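Local coordinates for nitric oxide dioxygenase (Rhodothermus marinus DSM 4252, PDB 6WK3), which binds heme in a globin fold and probably converts nitric oxide to nitrate with oxygen; this engineered form serves as a carbene transferase, at residues L49-R52 with V53-L57. The protein carries 1 engineered substitution. Numbering follows the deposited sequence.
Sequences LPER and VIHKL. Engineered in segment 53-57: Val53 (natural residue Gln). With HEM (protoporphyrin IX containing Fe), chain E.
Val53 N donates to Leu49 O at 3.0 Å, with an N-H...O angle of 163°, opening helix 50-66; Leu49 is its N-cap. Ile54 N to Pro50 O and Lys56 N to Arg52 O, the latter 3.2 Å, continue the turn, and Pro50 suits a first turn, where a missing N-H costs no bond. One turn apart, Arg52 and Lys56 bring two cationic ends together, NH2 lying 3.3 Å from NZ. The carboxylate of Glu48 of the second subunit gathers both, in a salt bridge with Arg52 NH2 and a long, weak ion pair with Lys56 NZ, and probably offsets their like charge. The turn at chi3 lays Lys56 CE 3.2 Å from O2A of a heme propionate, and the bend at chi4 carries NZ to the Arg52 guanidinium. With an alanine here, the propionate would probably lose both its methylene cover and the nearby ammonium charge. Glu51 and His55, both copper ligands, stand on another side of the helix; OE2 comes 3.2 Å from His55 CD2, with carboxylate and ring planes 50° apart. Engineered Val53 has CG1, anti to its own N (chi1 172°), against porphyrin C4D and CHA, while CG2 touches Leu49 O and the propionate carbon CAD. Buried Ile54 packs on helix 18-39, and Leu57 CD1 reaches HEM CHB at 3.3 Å. The start of helix 50-66 thus sorts its chemistry by face: apolar groups facing core and porphyrin, cations facing propionate and subunit interface, metal ligands outward.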
ATOM      1  N   LEU A  49      -9.328   0.519   6.006  1.00 64.09           N
ATOM      2  CA  LEU A  49     -10.278   1.561   5.624  1.00 63.68           C
ATOM      3  C   LEU A  49     -11.309   0.944   4.686  1.00 64.50           C
ATOM      4  O   LEU A  49     -11.228   1.108   3.457  1.00 60.31           O
ATOM      5  CB  LEU A  49      -9.565   2.749   4.979  1.00 61.82           C
ATOM      6  CG  LEU A  49      -8.464   3.393   5.829  1.00 62.32           C
ATOM      7  CD1 LEU A  49      -7.791   4.525   5.081  1.00 62.50           C
ATOM      8  CD2 LEU A  49      -9.022   3.887   7.161  1.00 62.27           C
ATOM      9  N   PRO A  50     -12.310   0.241   5.232  1.00 63.90           N
ATOM     10  CA  PRO A  50     -13.229  -0.506   4.358  1.00 59.18           C
ATOM     11  C   PRO A  50     -14.075   0.390   3.473  1.00 57.79           C
ATOM     12  O   PRO A  50     -14.371   0.020   2.330  1.00 57.72           O
ATOM     13  CB  PRO A  50     -14.080  -1.303   5.358  1.00 59.69           C
ATOM     14  CG  PRO A  50     -14.066  -0.470   6.605  1.00 52.52           C
ATOM     15  CD  PRO A  50     -12.717   0.191   6.651  1.00 59.72           C
ATOM     16  N   GLU A  51     -14.473   1.563   3.966  1.00 58.97           N
ATOM     17  CA  GLU A  51     -15.241   2.489   3.139  1.00 59.81           C
ATOM     18  C   GLU A  51     -14.415   2.987   1.960  1.00 59.38           C
ATOM     19  O   GLU A  51     -14.921   3.101   0.835  1.00 56.75           O
ATOM     20  CB  GLU A  51     -15.731   3.657   3.996  1.00 64.14           C
ATOM     21  CG  GLU A  51     -16.070   4.915   3.220  1.00 72.31           C
ATOM     22  CD  GLU A  51     -17.317   4.752   2.378  1.00 79.65           C
ATOM     23  OE1 GLU A  51     -18.176   3.921   2.748  1.00 77.08           O
ATOM     24  OE2 GLU A  51     -17.434   5.450   1.345  1.00 75.60           O
ATOM     25  N   ARG A  52     -13.132   3.277   2.194  1.00 57.55           N
ATOM     26  CA  ARG A  52     -12.278   3.802   1.135  1.00 55.67           C
ATOM     27  C   ARG A  52     -11.994   2.743   0.074  1.00 54.22           C
ATOM     28  O   ARG A  52     -11.995   3.037  -1.126  1.00 54.61           O
ATOM     29  CB  ARG A  52     -10.980   4.329   1.746  1.00 55.43           C
ATOM     30  CG  ARG A  52      -9.926   4.732   0.744  1.00 52.18           C
ATOM     31  CD  ARG A  52      -8.650   5.176   1.432  1.00 59.99           C
ATOM     32  NE  ARG A  52      -7.724   5.756   0.469  1.00 64.65           N
ATOM     33  CZ  ARG A  52      -7.764   7.022   0.070  1.00 63.96           C
ATOM     34  NH1 ARG A  52      -8.680   7.843   0.568  1.00 65.27           N
ATOM     35  NH2 ARG A  52      -6.888   7.468  -0.824  1.00 62.62           N
ATOM     36  N   VAL A  53     -11.755   1.502   0.500  1.00 52.07           N
ATOM     37  CA  VAL A  53     -11.475   0.416  -0.432  1.00 48.93           C
ATOM     38  C   VAL A  53     -12.688   0.128  -1.304  1.00 49.64           C
ATOM     39  O   VAL A  53     -12.549  -0.247  -2.473  1.00 50.99           O
ATOM     40  CB  VAL A  53     -11.022  -0.831   0.356  1.00 51.87           C
ATOM     41  CG1 VAL A  53     -10.904  -2.038  -0.546  1.00 49.72           C
ATOM     42  CG2 VAL A  53      -9.703  -0.551   1.061  1.00 54.68           C
ATOM     43  N   ILE A  54     -13.893   0.319  -0.765  1.00 51.27           N
ATOM     44  CA  ILE A  54     -15.104   0.041  -1.529  1.00 48.97           C
ATOM     45  C   ILE A  54     -15.180   0.937  -2.761  1.00 51.44           C
ATOM     46  O   ILE A  54     -15.547   0.487  -3.855  1.00 50.36           O
ATOM     47  CB  ILE A  54     -16.342   0.197  -0.631  1.00 49.55           C
ATOM     48  CG1 ILE A  54     -16.616  -1.109   0.120  1.00 50.53           C
ATOM     49  CG2 ILE A  54     -17.557   0.622  -1.450  1.00 47.80           C
ATOM     50  CD1 ILE A  54     -17.516  -0.941   1.323  1.00 51.86           C
ATOM     51  N   HIS A  55     -14.830   2.215  -2.614  1.00 48.38           N
ATOM     52  CA  HIS A  55     -14.915   3.108  -3.760  1.00 48.79           C
ATOM     53  C   HIS A  55     -13.759   2.888  -4.727  1.00 47.92           C
ATOM     54  O   HIS A  55     -13.907   3.133  -5.927  1.00 50.91           O
ATOM     55  CB  HIS A  55     -14.968   4.560  -3.293  1.00 48.11           C
ATOM     56  CG  HIS A  55     -16.338   5.005  -2.883  1.00 56.58           C
ATOM     57  ND1 HIS A  55     -17.117   5.832  -3.664  1.00 64.88           N
ATOM     58  CD2 HIS A  55     -17.076   4.723  -1.783  1.00 59.50           C
ATOM     59  CE1 HIS A  55     -18.271   6.046  -3.059  1.00 66.56           C
ATOM     60  NE2 HIS A  55     -18.273   5.382  -1.918  1.00 66.67           N
ATOM     61  N   LYS A  56     -12.619   2.412  -4.223  1.00 50.88           N
ATOM     62  CA  LYS A  56     -11.499   2.065  -5.090  1.00 50.46           C
ATOM     63  C   LYS A  56     -11.827   0.854  -5.954  1.00 49.50           C
ATOM     64  O   LYS A  56     -11.547   0.851  -7.159  1.00 54.29           O
ATOM     65  CB  LYS A  56     -10.253   1.800  -4.249  1.00 49.92           C
ATOM     66  CG  LYS A  56      -9.471   3.047  -3.896  1.00 52.27           C
ATOM     67  CD  LYS A  56      -8.392   2.743  -2.866  1.00 56.92           C
ATOM     68  CE  LYS A  56      -7.124   3.557  -3.118  1.00 60.24           C
ATOM     69  NZ  LYS A  56      -7.359   5.023  -3.046  1.00 61.30           N
ATOM     70  N   LEU A  57     -12.417  -0.183  -5.356  1.00 49.58           N
ATOM     71  CA  LEU A  57     -12.790  -1.362  -6.129  1.00 49.42           C
ATOM     72  C   LEU A  57     -13.862  -1.025  -7.157  1.00 51.03           C
ATOM     73  O   LEU A  57     -13.823  -1.526  -8.287  1.00 53.75           O
ATOM     74  CB  LEU A  57     -13.267  -2.482  -5.204  1.00 51.83           C
ATOM     75  CG  LEU A  57     -13.680  -3.746  -5.976  1.00 54.37           C
ATOM     76  CD1 LEU A  57     -12.530  -4.722  -6.090  1.00 56.50           C
ATOM     77  CD2 LEU A  57     -14.881  -4.422  -5.344  1.00 56.92           C
TER
HETATM   78  CHA HEM E 201      -7.388  -3.242  -2.021  1.00 50.86           C
HETATM   79  CHB HEM E 201      -9.188  -4.710  -6.296  1.00 49.13           C
HETATM   80  CHC HEM E 201      -9.067  -9.231  -4.571  1.00 49.82           C
HETATM   81  CHD HEM E 201      -8.807  -7.442  -0.060  1.00 52.46           C
HETATM   82  C1A HEM E 201      -7.818  -3.243  -3.334  1.00 52.32           C
HETATM   83  C2A HEM E 201      -7.815  -2.117  -4.242  1.00 49.88           C
HETATM   84  C3A HEM E 201      -8.314  -2.516  -5.414  1.00 52.03           C
HETATM   85  C4A HEM E 201      -8.650  -3.918  -5.305  1.00 51.88           C
HETATM   86  CMA HEM E 201      -8.501  -1.641  -6.669  1.00 46.11           C
HETATM   87  CAA HEM E 201      -7.320  -0.696  -3.912  1.00 49.39           C
HETATM   88  CBA HEM E 201      -5.837  -0.619  -4.253  1.00 50.84           C
HETATM   89  CGA HEM E 201      -5.364   0.805  -4.127  1.00 55.62           C
HETATM   90  O1A HEM E 201      -4.820   1.164  -3.054  1.00 56.03           O
HETATM   91  O2A HEM E 201      -5.529   1.585  -5.099  1.00 61.04           O
HETATM   92  C1B HEM E 201      -9.266  -6.085  -6.237  1.00 51.01           C
HETATM   93  C2B HEM E 201      -9.594  -6.986  -7.323  1.00 53.59           C
HETATM   94  C3B HEM E 201      -9.573  -8.241  -6.838  1.00 56.57           C
HETATM   95  C4B HEM E 201      -9.214  -8.168  -5.435  1.00 50.56           C
HETATM   96  CMB HEM E 201      -9.927  -6.513  -8.754  1.00 50.59           C
HETATM   97  CAB HEM E 201      -9.825  -9.583  -7.568  1.00 50.55           C
HETATM   98  CBB HEM E 201      -9.724  -9.735  -8.889  1.00 53.54           C
HETATM   99  C1C HEM E 201      -9.020  -9.156  -3.193  1.00 54.32           C
HETATM  100  C2C HEM E 201      -9.051 -10.274  -2.279  1.00 52.83           C
HETATM  101  C3C HEM E 201      -8.998  -9.799  -1.032  1.00 54.22           C
HETATM  102  C4C HEM E 201      -8.903  -8.349  -1.098  1.00 50.74           C
HETATM  103  CMC HEM E 201      -9.151 -11.760  -2.683  1.00 52.96           C
HETATM  104  CAC HEM E 201      -9.010 -10.701   0.222  1.00 54.18           C
HETATM  105  CBC HEM E 201      -9.490 -10.252   1.380  1.00 55.54           C
HETATM  106  C1D HEM E 201      -8.273  -6.171  -0.169  1.00 49.92           C
HETATM  107  C2D HEM E 201      -7.688  -5.346   0.872  1.00 55.15           C
HETATM  108  C3D HEM E 201      -7.305  -4.183   0.314  1.00 51.11           C
HETATM  109  C4D HEM E 201      -7.623  -4.233  -1.091  1.00 48.43           C
HETATM  110  CMD HEM E 201      -7.552  -5.755   2.355  1.00 48.31           C
HETATM  111  CAD HEM E 201      -6.636  -2.961   0.984  1.00 47.09           C
HETATM  112  CBD HEM E 201      -5.176  -3.266   1.294  1.00 52.36           C
HETATM  113  CGD HEM E 201      -4.397  -1.991   1.505  1.00 56.94           C
HETATM  114  O1D HEM E 201      -4.801  -0.927   0.960  1.00 56.25           O
HETATM  115  O2D HEM E 201      -3.354  -2.050   2.208  1.00 56.80           O
HETATM  116  NA  HEM E 201      -8.335  -4.323  -4.020  1.00 51.51           N
HETATM  117  NB  HEM E 201      -9.038  -6.842  -5.108  1.00 53.95           N
HETATM  118  NC  HEM E 201      -8.930  -8.004  -2.434  1.00 53.81           N
HETATM  119  ND  HEM E 201      -8.212  -5.452  -1.342  1.00 52.44           N
HETATM  120 FE   HEM E 201      -8.739  -6.137  -3.199  1.00 62.87          FE